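Local coordinates for pyocin-S2 immunity protein (Pseudomonas aeruginosa, PDB 4QKO) that binds the nuclease domain of pyocin S2 and, as its immunity protein, probably guards the producing cell against its own toxin, at residues A[8-13]-A[67-72]; A[18-23]-A[53-58]. All blocks are in the same frame, centred on the assembly; numbering follows the deposited sequence.

Contact 1: A[8-13]-A[67-72]; sequences YTEKEF and GVVKEV
Val69 of helix 65-78 is wedged between Phe13 and Glu10 of helix 10-21, with one methyl for each. Its CB points toward the 8-13 segment, and from there the side chain forks. CG1, anti to the backbone N (chi1 176°), reaches the aliphatic part of Glu10, where Val69 CG1 and Glu10 CG lie 3.9 Å apart. CG2 turns to the phenyl ring instead and meets it obliquely, Val69 CG2 standing 4.0 Å from Phe13 CD2. The CA atoms of Phe13 and Val69 are 7.5 Å apart, the closest CA pair of the two segments. This is the start of the first helix of the four-helix immunity-protein fold packing against the last. The start itself is fixed by a capping box: Thr9 OG1 accepts from Glu12 N at 3.1 Å, and Thr9 N returns a bond to Glu12 OE1 at 3.0 Å, coming from above the carboxylate plane. Within the same segment, Phe13 CD1 lies over one face of the Tyr8 ring, offset toward its rim. The Phe13 ring also meets Phe84 from the C-terminal loop, with their planes inclined at about 35°. The extended Glu10 chain runs past Val69 CG1 and ends in a salt bridge from OE2 to Lys73, one helical turn further along helix 65-78.

Contact 2: A[18-23]-A[53-58]; sequences KDIYTN and LLYYPN
The last turn of helix 10-21 comes alongside the short helix 52-55, the CA atoms of Tyr21 and Leu54 standing 6.7 Å apart, and helix 10-21 then ends in a Schellman motif with Asn23 at positive phi. Ile20 supplies the apolar centre. Its CG2 branch, anti to the backbone N, lies 3.8 Å from Leu54 CD1, and the two side chains cross at about a right angle. The same Ile20 CG2 is 3.8 Å from Tyr55 OH, so one methyl serves both partners. Leu54 in turn lays its CB over the centre of the Tyr55 ring, 3.6 Å above the plane, which backs the ring from one face. At the ring's edge, in plane, a water is hydrogen-bonded to Tyr55 OH at 2.7 Å and to Ile20 O at 2.8 Å, bridging the two helix ends where no direct hydrogen bond joins them; Ile20 O has a second partner in His34. Tyr21 approaches differently: chi1 of -166° turns CG away from the backbone N and beside the carbonyl carbon, which brings the ring edge to Leu54 O, 3.5 Å from Tyr21 CE1. Its hydroxyl continues to a hydrogen bond with Asp63. The same Leu54 O accepts a hydrogen bond from Asn71 ND2 of the pyocin S2 chain, and the Tyr55 ring lies nearly parallel to Tyr85 of that chain, which places these residues in the interface with the nuclease domain. Helix 31-45 adds Val38 against Ile20 and His34 against Tyr55, while Pro65 at the start of helix 65-78 packs on Tyr21.

Both contacts use helix 10-21: contact 1 pairs its beginning with helix 65-78, and contact 2 pairs its end with helix 52-55, though Pro65 of helix 65-78 reaches that end too. Each is buried, with centres about 12 Å apart, yet their settings differ. Contact 1 is apolar, its one charged side chain, Glu10, pairing with Lys73 of the partner helix, and the pyocin chain does not touch it. Contact 2 mixes aliphatic packing with a tyrosine edge, a tyrosine hydroxyl, a carbonyl and a bridging water, and it adjoins the nuclease. Leu53 joins them: its side chain packs on Glu71 and Val72, and its carbonyl oxygen on Val68.

Contact 1: A[8-13]-A[67-72]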
# COMPACT_ATOMS: atom_id res chain seq x y z
N TYR A 8 -1.62 -24.75 9.25
CA TYR A 8 -0.41 -24.16 9.75
C TYR A 8 -0.24 -24.45 11.21
O TYR A 8 -1.21 -24.37 11.97
CB TYR A 8 -0.49 -22.64 9.61
CG TYR A 8 -0.44 -22.13 8.21
CD1 TYR A 8 -1.54 -22.22 7.34
CD2 TYR A 8 0.71 -21.52 7.75
CE1 TYR A 8 -1.49 -21.71 6.04
CE2 TYR A 8 0.77 -21.02 6.46
CZ TYR A 8 -0.32 -21.13 5.61
OH TYR A 8 -0.22 -20.63 4.36
N THR A 9 0.98 -24.73 11.65
CA THR A 9 1.29 -24.44 13.02
C THR A 9 1.38 -22.94 13.22
O THR A 9 1.61 -22.21 12.26
CB THR A 9 2.63 -25.03 13.47
OG1 THR A 9 3.69 -24.41 12.76
CG2 THR A 9 2.66 -26.53 13.20
N GLU A 10 1.26 -22.51 14.47
CA GLU A 10 1.47 -21.10 14.82
C GLU A 10 2.84 -20.59 14.34
O GLU A 10 2.91 -19.50 13.78
CB GLU A 10 1.34 -20.87 16.33
CG GLU A 10 1.26 -19.41 16.71
CD GLU A 10 1.06 -19.18 18.20
OE1 GLU A 10 1.48 -18.11 18.72
OE2 GLU A 10 0.45 -20.05 18.86
N LYS A 11 3.91 -21.37 14.55
CA LYS A 11 5.24 -20.96 14.06
C LYS A 11 5.29 -20.76 12.54
O LYS A 11 5.94 -19.78 12.05
CB LYS A 11 6.30 -21.96 14.53
CG LYS A 11 7.72 -21.57 14.18
CD LYS A 11 8.12 -22.08 12.79
CE LYS A 11 8.88 -23.39 12.89
NZ LYS A 11 10.18 -23.19 13.59
N GLU A 12 4.65 -21.67 11.78
CA GLU A 12 4.54 -21.56 10.32
C GLU A 12 3.74 -20.33 9.90
O GLU A 12 4.03 -19.67 8.90
CB GLU A 12 3.87 -22.76 9.67
CG GLU A 12 4.74 -24.04 9.64
CD GLU A 12 3.99 -25.37 9.31
OE1 GLU A 12 2.72 -25.45 9.36
OE2 GLU A 12 4.70 -26.39 8.99
N PHE A 13 2.66 -20.07 10.61
CA PHE A 13 1.86 -18.91 10.25
C PHE A 13 2.61 -17.61 10.57
O PHE A 13 2.54 -16.68 9.81
CB PHE A 13 0.53 -18.91 10.98
CG PHE A 13 -0.40 -17.87 10.47
CD1 PHE A 13 -0.91 -18.00 9.20
CD2 PHE A 13 -0.73 -16.76 11.23
CE1 PHE A 13 -1.78 -17.05 8.68
CE2 PHE A 13 -1.62 -15.81 10.72
CZ PHE A 13 -2.13 -15.95 9.43
N GLY A 67 2.35 -9.55 16.95
CA GLY A 67 1.13 -8.86 17.32
C GLY A 67 -0.00 -9.29 16.45
O GLY A 67 -1.10 -9.50 16.90
N VAL A 68 0.30 -9.46 15.16
CA VAL A 68 -0.71 -9.86 14.19
C VAL A 68 -1.19 -11.26 14.51
O VAL A 68 -2.42 -11.55 14.54
CB VAL A 68 -0.19 -9.82 12.74
CG1 VAL A 68 -1.18 -10.53 11.81
CG2 VAL A 68 0.10 -8.41 12.33
N VAL A 69 -0.26 -12.14 14.73
CA VAL A 69 -0.61 -13.56 14.97
C VAL A 69 -1.44 -13.72 16.21
O VAL A 69 -2.38 -14.49 16.22
CB VAL A 69 0.63 -14.43 15.09
CG1 VAL A 69 0.23 -15.85 15.44
CG2 VAL A 69 1.33 -14.47 13.71
N LYS A 70 -1.01 -13.10 17.30
CA LYS A 70 -1.73 -13.14 18.55
C LYS A 70 -3.14 -12.61 18.37
O LYS A 70 -4.07 -13.22 18.92
CB LYS A 70 -1.01 -12.35 19.60
CG LYS A 70 -1.65 -12.46 20.98
CD LYS A 70 -1.10 -11.34 21.87
CE LYS A 70 -1.72 -11.39 23.24
NZ LYS A 70 -0.79 -10.79 24.22
N GLU A 71 -3.31 -11.49 17.63
CA GLU A 71 -4.63 -10.94 17.45
C GLU A 71 -5.53 -11.96 16.72
O GLU A 71 -6.69 -12.20 17.05
CB GLU A 71 -4.64 -9.61 16.72
CG GLU A 71 -6.07 -9.07 16.60
CD GLU A 71 -6.20 -7.61 16.27
OE1 GLU A 71 -5.21 -6.84 16.11
OE2 GLU A 71 -7.39 -7.19 16.25
N VAL A 72 -4.98 -12.55 15.67
CA VAL A 72 -5.68 -13.51 14.89
C VAL A 72 -6.01 -14.73 15.76
O VAL A 72 -7.18 -15.18 15.79
CB VAL A 72 -4.89 -13.99 13.68
CG1 VAL A 72 -5.51 -15.19 13.05
CG2 VAL A 72 -4.76 -12.88 12.67

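Contact 2: A[18-23]-A[53-58]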
# COMPACT_ATOMS: atom_id res chain seq x y z
N LYS A 18 5.50 -12.78 8.89
CA LYS A 18 6.75 -12.03 8.93
C LYS A 18 7.22 -11.80 7.51
O LYS A 18 7.70 -10.70 7.21
CB LYS A 18 7.92 -12.76 9.59
CG LYS A 18 8.13 -12.76 11.09
CD LYS A 18 9.49 -13.42 11.37
CE LYS A 18 9.53 -14.31 12.62
NZ LYS A 18 9.78 -13.53 13.86
N ASP A 19 7.09 -12.81 6.64
CA ASP A 19 7.45 -12.64 5.22
C ASP A 19 6.66 -11.56 4.51
O ASP A 19 7.24 -10.75 3.76
CB ASP A 19 7.36 -13.94 4.43
CG ASP A 19 8.47 -14.96 4.83
OD1 ASP A 19 9.55 -14.53 5.31
OD2 ASP A 19 8.26 -16.20 4.68
N ILE A 20 5.36 -11.56 4.73
CA ILE A 20 4.53 -10.49 4.15
C ILE A 20 4.92 -9.12 4.73
O ILE A 20 5.15 -8.16 3.97
CB ILE A 20 3.02 -10.71 4.43
CG1 ILE A 20 2.57 -11.96 3.71
CG2 ILE A 20 2.24 -9.49 3.99
CD1 ILE A 20 1.12 -12.39 3.93
N TYR A 21 5.00 -9.04 6.06
CA TYR A 21 5.23 -7.80 6.78
C TYR A 21 6.57 -7.14 6.47
O TYR A 21 6.62 -5.91 6.33
CB TYR A 21 5.15 -8.05 8.28
CG TYR A 21 5.05 -6.84 9.13
CD1 TYR A 21 3.83 -6.23 9.39
CD2 TYR A 21 6.20 -6.29 9.70
CE1 TYR A 21 3.77 -5.10 10.17
CE2 TYR A 21 6.15 -5.17 10.50
CZ TYR A 21 4.95 -4.57 10.75
OH TYR A 21 4.99 -3.49 11.64
N THR A 22 7.62 -7.94 6.37
CA THR A 22 8.96 -7.44 6.05
C THR A 22 9.20 -7.33 4.56
O THR A 22 10.29 -6.89 4.15
CB THR A 22 10.07 -8.37 6.65
OG1 THR A 22 9.85 -9.71 6.20
CG2 THR A 22 10.00 -8.31 8.17
N ASN A 23 8.25 -7.74 3.75
CA ASN A 23 8.42 -7.78 2.31
C ASN A 23 9.69 -8.57 1.91
O ASN A 23 10.60 -8.06 1.23
CB ASN A 23 8.43 -6.36 1.72
CG ASN A 23 8.39 -6.34 0.22
OD1 ASN A 23 8.89 -5.39 -0.42
ND2 ASN A 23 7.82 -7.36 -0.37
N LEU A 53 -4.82 -5.49 9.73
CA LEU A 53 -4.02 -6.15 10.78
C LEU A 53 -2.55 -5.88 10.52
O LEU A 53 -1.82 -5.70 11.45
CB LEU A 53 -4.26 -7.64 10.76
CG LEU A 53 -5.64 -8.12 11.20
CD1 LEU A 53 -5.69 -9.62 11.16
CD2 LEU A 53 -5.94 -7.68 12.62
N LEU A 54 -2.18 -5.88 9.23
CA LEU A 54 -0.80 -5.66 8.89
C LEU A 54 -0.40 -4.21 8.83
O LEU A 54 0.68 -3.85 9.25
CB LEU A 54 -0.56 -6.25 7.49
CG LEU A 54 -0.82 -7.74 7.25
CD1 LEU A 54 -0.80 -8.01 5.80
CD2 LEU A 54 0.26 -8.57 7.90
N TYR A 55 -1.23 -3.36 8.23
CA TYR A 55 -0.89 -1.99 7.88
C TYR A 55 -1.50 -0.87 8.69
O TYR A 55 -0.96 0.24 8.72
CB TYR A 55 -1.10 -1.75 6.40
CG TYR A 55 -0.31 -2.76 5.58
CD1 TYR A 55 1.06 -2.82 5.66
CD2 TYR A 55 -0.94 -3.73 4.87
CE1 TYR A 55 1.79 -3.79 4.95
CE2 TYR A 55 -0.24 -4.67 4.12
CZ TYR A 55 1.12 -4.71 4.18
OH TYR A 55 1.82 -5.71 3.55
N TYR A 56 -2.61 -1.13 9.34
CA TYR A 56 -3.30 -0.12 10.07
C TYR A 56 -3.75 -0.75 11.39
O TYR A 56 -4.98 -0.84 11.70
CB TYR A 56 -4.51 0.43 9.28
CG TYR A 56 -4.10 1.03 7.98
CD1 TYR A 56 -3.71 2.34 7.90
CD2 TYR A 56 -4.10 0.24 6.84
CE1 TYR A 56 -3.33 2.89 6.67
CE2 TYR A 56 -3.74 0.75 5.61
CZ TYR A 56 -3.31 2.09 5.56
OH TYR A 56 -2.89 2.63 4.38
N PRO A 57 -2.79 -1.27 12.16
CA PRO A 57 -3.12 -2.13 13.29
C PRO A 57 -3.73 -1.34 14.44
O PRO A 57 -3.50 -0.11 14.60
CB PRO A 57 -1.75 -2.69 13.68
CG PRO A 57 -0.87 -1.58 13.28
CD PRO A 57 -1.35 -1.19 11.96
N ASN A 58 -4.58 -2.00 15.22
CA ASN A 58 -5.16 -1.37 16.38
C ASN A 58 -4.05 -0.95 17.38
O ASN A 58 -3.15 -1.74 17.66
CB ASN A 58 -6.07 -2.38 17.04
CG ASN A 58 -6.98 -1.77 18.09
OD1 ASN A 58 -6.53 -1.01 18.95
ND2 ASN A 58 -8.23 -2.19 18.09
O HOH W 1 4.47 -5.47 3.90